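Local coordinates for Glyco_hydro_cc domain-containing protein (Blastomyces gilchristii, PDB 6UB0) that hydrolyses beta-1,3-glucan, probably as an exo-acting glucanase specific for curdlan, and holds laminaribiose in its -2 and -1 subsites, at residues 8-13 with 210-215; 16-21 with 225-230. One frame throughout, in Å; residues are numbered along the deposited sequence.

From the N terminus, strand 5-8 of the TIM-barrel core runs out into the loop that leads to strand 23-27. The start of that loop, 8-13, meets 210-215 just past the last barrel strand, 203-208, so contact 1 closes 196 intervening residues and joins the first strand's end to the last. Further along the same loop, 16-21 meets the C-terminal helix at 225-230 in contact 2. The segments alternate along the chain, so the two closures cross instead of nesting. Their centres lie 12 Å apart, and they touch: Phe-18 packs on Val-211, Leu-214 and Val-215, and Leu-214 also reaches Tyr-227.

Contact 1: residues 8-13 with 210-215; sequences AYNNIN and FVDNLV. With BGC (beta-D-glucopyranose), chain B.
Asp-212 grips the backbone of Asn-10 and Asn-11 where, in the TIM barrel, the loop after strand 5-8 meets the segment that follows strand 203-208, beside the glycan pocket. Followed outward, Asp-212 has its CB pointing toward 8-13. CG stands beside its own backbone N (chi1 -59°), which brings the carboxylate to the 8-13 backbone, and the turn about CB-CG sets one oxygen at each of two successive amides. OD1 takes the N-H of Asn-10 at 2.9 Å from N, nearly straight, though met from above the carboxylate plane; it also lies against Tyr-9 CA. OD2 accepts from Asn-11 N, 2.9 Å away, on its syn lone pair in a more bent bond. With one amide on each oxygen, the carboxylate's rotation is fixed and the backbone at 10-11 is tied to the short, weakly bonded helix 211-214.

One step back, Val-211 N donates to Ala-8 O at 2.9 Å, a second tie, here from the end of strand 5-8 to the start of the helical turn. The same carbonyl oxygen lies in the plane of the Phe-210 ring, at its edge, and close to Phe-210 CB.

Asn-10 and Phe-210 belong to the ligand pocket and face the bound beta-D-glucopyranose together. Their side chains cross at about a right angle, the amide plane turned 64° from the ring. Sugar C6 sits over one ring face, offset toward the rim. The Asn-10 amide nitrogen is shared: it donates to Tyr-9 O, from above that carbonyl's plane, and Asn-10 ND2 also donates to sugar O4, 2.9 Å away.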
loop_
_atom_site.group_PDB
_atom_site.type_symbol
_atom_site.label_atom_id
_atom_site.label_comp_id
_atom_site.label_asym_id
_atom_site.label_seq_id
_atom_site.Cartn_x
_atom_site.Cartn_y
_atom_site.Cartn_z
ATOM N N ALA A 8 5.291 3.387 5.956
ATOM C CA ALA A 8 5.331 4.059 4.644
ATOM C C ALA A 8 6.195 5.341 4.784
ATOM O O ALA A 8 5.834 6.222 5.529
ATOM C CB ALA A 8 3.920 4.372 4.243
ATOM N N TYR A 9 7.360 5.418 4.141
ATOM C CA TYR A 9 8.320 6.515 4.422
ATOM C C TYR A 9 8.958 7.089 3.168
ATOM O O TYR A 9 8.902 6.512 2.103
ATOM C CB TYR A 9 9.501 6.009 5.253
ATOM C CG TYR A 9 10.403 5.008 4.603
ATOM C CD1 TYR A 9 10.076 3.653 4.521
ATOM C CD2 TYR A 9 11.590 5.402 3.999
ATOM C CE1 TYR A 9 10.946 2.734 3.977
ATOM C CE2 TYR A 9 12.446 4.488 3.428
ATOM C CZ TYR A 9 12.112 3.159 3.379
ATOM O OH TYR A 9 13.005 2.308 2.824
ATOM N N ASN A 10 9.540 8.258 3.335
ATOM C CA ASN A 10 10.484 8.853 2.363
ATOM C C ASN A 10 11.897 8.870 2.979
ATOM O O ASN A 10 12.861 8.352 2.344
ATOM C CB ASN A 10 9.984 10.232 1.930
ATOM C CG ASN A 10 8.780 10.230 1.004
ATOM O OD1 ASN A 10 8.198 11.288 0.791
ATOM N ND2 ASN A 10 8.416 9.099 0.412
ATOM N N ASN A 11 12.015 9.352 4.208
ATOM C CA ASN A 11 13.311 9.486 4.928
ATOM C C ASN A 11 13.569 8.217 5.747
ATOM O O ASN A 11 12.816 7.971 6.687
ATOM C CB ASN A 11 13.286 10.720 5.829
ATOM C CG ASN A 11 14.596 10.987 6.529
ATOM O OD1 ASN A 11 15.514 10.155 6.504
ATOM N ND2 ASN A 11 14.675 12.130 7.195
ATOM N N ILE A 12 14.552 7.391 5.381
ATOM C CA ILE A 12 14.701 6.067 6.053
ATOM C C ILE A 12 15.139 6.290 7.513
ATOM O O ILE A 12 14.779 5.454 8.375
ATOM C CB ILE A 12 15.597 5.084 5.285
ATOM C CG1 ILE A 12 15.377 3.681 5.858
ATOM C CG2 ILE A 12 17.045 5.507 5.309
ATOM C CD1 ILE A 12 15.813 2.558 4.952
ATOM N N ASN A 13 15.775 7.429 7.781
ATOM C CA ASN A 13 16.231 7.871 9.132
ATOM C C ASN A 13 15.059 7.821 10.121
ATOM O O ASN A 13 15.287 7.395 11.262
ATOM C CB ASN A 13 16.839 9.278 9.098
ATOM C CG ASN A 13 18.127 9.331 8.308
ATOM O OD1 ASN A 13 19.050 8.562 8.581
ATOM N ND2 ASN A 13 18.210 10.218 7.322
ATOM N N PHE A 210 1.644 9.204 6.688
ATOM C CA PHE A 210 2.755 8.275 6.563
ATOM C C PHE A 210 3.831 8.660 7.596
ATOM O O PHE A 210 3.664 9.691 8.300
ATOM C CB PHE A 210 3.360 8.292 5.169
ATOM C CG PHE A 210 3.973 9.577 4.611
ATOM C CD1 PHE A 210 3.267 10.757 4.533
ATOM C CD2 PHE A 210 5.265 9.542 4.127
ATOM C CE1 PHE A 210 3.851 11.881 4.000
ATOM C CE2 PHE A 210 5.848 10.675 3.583
ATOM C CZ PHE A 210 5.131 11.829 3.514
ATOM N N VAL A 211 4.896 7.877 7.677
ATOM C CA VAL A 211 5.959 8.027 8.720
ATOM C C VAL A 211 6.414 9.495 8.764
ATOM O O VAL A 211 6.460 10.115 9.842
ATOM C CB VAL A 211 7.127 7.070 8.414
ATOM C CG1 VAL A 211 8.413 7.522 9.098
ATOM C CG2 VAL A 211 6.738 5.642 8.741
ATOM N N ASP A 212 6.737 10.077 7.616
ATOM C CA ASP A 212 7.416 11.396 7.603
ATOM C C ASP A 212 6.476 12.454 8.161
ATOM O O ASP A 212 6.991 13.513 8.516
ATOM C CB ASP A 212 7.937 11.805 6.226
ATOM C CG ASP A 212 8.921 10.795 5.678
ATOM O OD1 ASP A 212 8.598 9.600 5.754
ATOM O OD2 ASP A 212 10.021 11.207 5.196
ATOM N N ASN A 213 5.158 12.234 8.170
ATOM C CA ASN A 213 4.230 13.239 8.744
ATOM C C ASN A 213 3.979 12.889 10.213
ATOM O O ASN A 213 3.403 13.721 10.885
ATOM C CB ASN A 213 2.883 13.330 8.013
ATOM C CG ASN A 213 2.958 13.982 6.645
ATOM O OD1 ASN A 213 3.978 14.506 6.219
ATOM N ND2 ASN A 213 1.857 13.987 5.936
ATOM N N LEU A 214 4.310 11.664 10.652
ATOM C CA LEU A 214 4.012 11.140 12.017
ATOM C C LEU A 214 5.165 11.438 12.974
ATOM O O LEU A 214 5.006 11.166 14.159
ATOM C CB LEU A 214 3.782 9.633 11.931
ATOM C CG LEU A 214 2.472 9.197 11.273
ATOM C CD1 LEU A 214 2.431 7.668 11.150
ATOM C CD2 LEU A 214 1.279 9.705 12.070
ATOM N N VAL A 215 6.293 11.895 12.426
ATOM C CA VAL A 215 7.534 12.347 13.125
ATOM C C VAL A 215 7.780 13.813 12.750
ATOM O O VAL A 215 7.548 14.161 11.574
ATOM C CB VAL A 215 8.676 11.424 12.679
ATOM C CG1 VAL A 215 10.045 11.862 13.177
ATOM C CG2 VAL A 215 8.371 9.991 13.077
HETATM C C2 BGC B . 4.068 10.090 -4.259
HETATM C C3 BGC B . 5.354 9.460 -3.810
HETATM C C4 BGC B . 5.678 10.068 -2.463
HETATM C C5 BGC B . 4.494 9.876 -1.491
HETATM C C6 BGC B . 4.543 10.498 -0.088
HETATM C C1 BGC B . 2.958 9.955 -3.254
HETATM O O2 BGC B . 3.709 9.381 -5.451
HETATM O O3 BGC B . 6.423 9.546 -4.800
HETATM O O4 BGC B . 6.890 9.410 -2.093
HETATM O O5 BGC B . 3.290 10.489 -1.966
HETATM O O6 BGC B . 4.928 11.891 -0.252
#

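Contact 2: residues 16-21 with 225-230; sequences TAFEGG and KAYKTI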
loop_
_atom_site.group_PDB
_atom_site.type_symbol
_atom_site.label_atom_id
_atom_site.label_comp_id
_atom_site.label_asym_id
_atom_site.label_seq_id
_atom_site.Cartn_x
_atom_site.Cartn_y
_atom_site.Cartn_z
ATOM N N THR A 16 13.544 4.705 12.799
ATOM C CA THR A 16 14.051 4.476 14.183
ATOM C C THR A 16 13.007 4.916 15.227
ATOM O O THR A 16 12.848 4.207 16.224
ATOM C CB THR A 16 15.438 5.091 14.369
ATOM O OG1 THR A 16 16.320 4.140 13.763
ATOM C CG2 THR A 16 15.799 5.308 15.822
ATOM N N ALA A 17 12.264 5.995 14.997
ATOM C CA ALA A 17 11.282 6.512 15.973
ATOM C C ALA A 17 10.224 5.444 16.258
ATOM O O ALA A 17 9.605 5.525 17.302
ATOM C CB ALA A 17 10.673 7.801 15.498
ATOM N N PHE A 18 10.075 4.450 15.391
ATOM C CA PHE A 18 9.039 3.388 15.491
ATOM C C PHE A 18 9.651 2.065 15.964
ATOM O O PHE A 18 8.890 1.089 16.047
ATOM C CB PHE A 18 8.340 3.228 14.136
ATOM C CG PHE A 18 7.505 4.431 13.808
ATOM C CD1 PHE A 18 6.232 4.549 14.349
ATOM C CD2 PHE A 18 7.989 5.458 13.002
ATOM C CE1 PHE A 18 5.450 5.664 14.087
ATOM C CE2 PHE A 18 7.211 6.581 12.751
ATOM C CZ PHE A 18 5.941 6.686 13.295
ATOM N N GLU A 19 10.940 2.041 16.312
ATOM C CA GLU A 19 11.639 0.814 16.799
ATOM C C GLU A 19 10.855 0.132 17.911
ATOM O O GLU A 19 10.417 0.833 18.825
ATOM C CB GLU A 19 13.003 1.125 17.393
ATOM C CG GLU A 19 14.141 0.475 16.659
ATOM C CD GLU A 19 15.464 0.813 17.321
ATOM O OE1 GLU A 19 16.418 1.131 16.608
ATOM O OE2 GLU A 19 15.496 0.820 18.570
ATOM N N GLY A 20 10.719 -1.201 17.815
ATOM C CA GLY A 20 10.029 -2.053 18.795
ATOM C C GLY A 20 8.522 -1.950 18.763
ATOM O O GLY A 20 7.899 -2.621 19.609
ATOM N N GLY A 21 7.909 -1.151 17.865
ATOM C CA GLY A 21 6.458 -1.197 17.613
ATOM C C GLY A 21 6.082 -2.465 16.830
ATOM O O GLY A 21 6.957 -3.217 16.418
ATOM N N LYS A 225 2.819 8.175 18.126
ATOM C CA LYS A 225 2.691 7.296 19.319
ATOM C C LYS A 225 1.485 6.371 19.210
ATOM O O LYS A 225 1.607 5.198 19.571
ATOM C CB LYS A 225 2.463 8.113 20.587
ATOM C CG LYS A 225 3.690 8.773 21.185
ATOM C CD LYS A 225 3.302 9.798 22.246
ATOM C CE LYS A 225 4.470 10.283 23.079
ATOM N NZ LYS A 225 4.035 10.741 24.424
ATOM N N ALA A 226 0.337 6.893 18.791
ATOM C CA ALA A 226 -0.903 6.106 18.635
ATOM C C ALA A 226 -0.669 4.976 17.619
ATOM O O ALA A 226 -1.128 3.821 17.846
ATOM C CB ALA A 226 -2.024 7.002 18.186
ATOM N N TYR A 227 -0.078 5.310 16.467
ATOM C CA TYR A 227 0.144 4.329 15.389
ATOM C C TYR A 227 1.088 3.242 15.926
ATOM O O TYR A 227 0.889 2.083 15.587
ATOM C CB TYR A 227 0.704 5.001 14.138
ATOM C CG TYR A 227 0.829 4.083 12.948
ATOM C CD1 TYR A 227 -0.268 3.397 12.475
ATOM C CD2 TYR A 227 1.984 4.043 12.196
ATOM C CE1 TYR A 227 -0.190 2.565 11.372
ATOM C CE2 TYR A 227 2.074 3.241 11.068
ATOM C CZ TYR A 227 0.972 2.531 10.620
ATOM O OH TYR A 227 1.030 1.693 9.534
ATOM N N LYS A 228 1.995 3.595 16.834
ATOM C CA LYS A 228 3.047 2.685 17.395
ATOM C C LYS A 228 2.498 1.725 18.455
ATOM O O LYS A 228 3.130 0.660 18.610
ATOM C CB LYS A 228 4.168 3.516 18.023
ATOM C CG LYS A 228 5.423 2.745 18.405
ATOM C CD LYS A 228 6.535 3.696 18.733
ATOM C CE LYS A 228 7.887 3.046 18.863
ATOM N NZ LYS A 228 8.820 4.011 19.487
ATOM N N THR A 229 1.423 2.095 19.178
ATOM C CA THR A 229 0.992 1.455 20.450
ATOM C C THR A 229 -0.398 0.825 20.340
ATOM O O THR A 229 -0.682 -0.012 21.159
ATOM C CB THR A 229 0.923 2.455 21.614
ATOM O OG1 THR A 229 -0.123 3.367 21.303
ATOM C CG2 THR A 229 2.197 3.224 21.871
ATOM N N ILE A 230 -1.255 1.231 19.400
ATOM C CA ILE A 230 -2.679 0.829 19.470
ATOM C C ILE A 230 -2.771 -0.643 19.063
ATOM O O ILE A 230 -2.019 -1.205 18.236
ATOM C CB ILE A 230 -3.560 1.761 18.636
ATOM C CG1 ILE A 230 -3.700 3.115 19.329
ATOM C CG2 ILE A 230 -4.888 1.097 18.354
ATOM C CD1 ILE A 230 -4.345 4.173 18.495
ATOM O OXT ILE A 230 -3.648 -1.310 19.609
#
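Lys-228 extends from the C-terminal helix 222-229 of the TIM-barrel core to the end of a 3-10 segment (16-18) that runs into a type II beta turn from Phe-18 to Gly-21; the lysine and this part of the loop make up most of the contact.

The polar part is a single hydrogen bond across the segments. Lys-228 NZ donates to Ala-17 O at 2.8 Å. The nitrogen approaches tilted 28° from the carbonyl plane. CG lies anti to the backbone N (chi1 -169°) and the chain stays extended beyond it, which gives the ammonium the length to cross from helix to loop. A second carbonyl is close by: Glu-19 O lies 3.6 Å from Lys-228 NZ, a longer approach than that of Ala-17 O. Two carbonyl oxygens beside the ammonium would be expected to favour its charged form.

Van der Waals packing follows the lysine's methylenes. Lys-228 CG passes Gly-21 CA at 4.2 Å, CD runs alongside Phe-18 CA, and CE lies close to Glu-19 O. At Gly-21 the backbone comes near the helix, its CA 5.2 Å from the CA of Lys-228. Gly-20 just before it has a positive phi (74°), which fits the third position of the type II turn.

The aromatic part lies deeper. Phe-18 CE1 comes to the edge of the Tyr-227 ring, near its plane, 4.3 Å from Tyr-227 CD2, while Lys-228 CB meets the Phe-18 ring obliquely. Leu-220 of strand 219-220 touches both Phe-18 and Lys-228. At the far end of the Tyr-227 ring the hydroxyl reaches the barrel strands, where Tyr-227 OH is hydrogen-bonded to Gly-6 O and Ser-208 N.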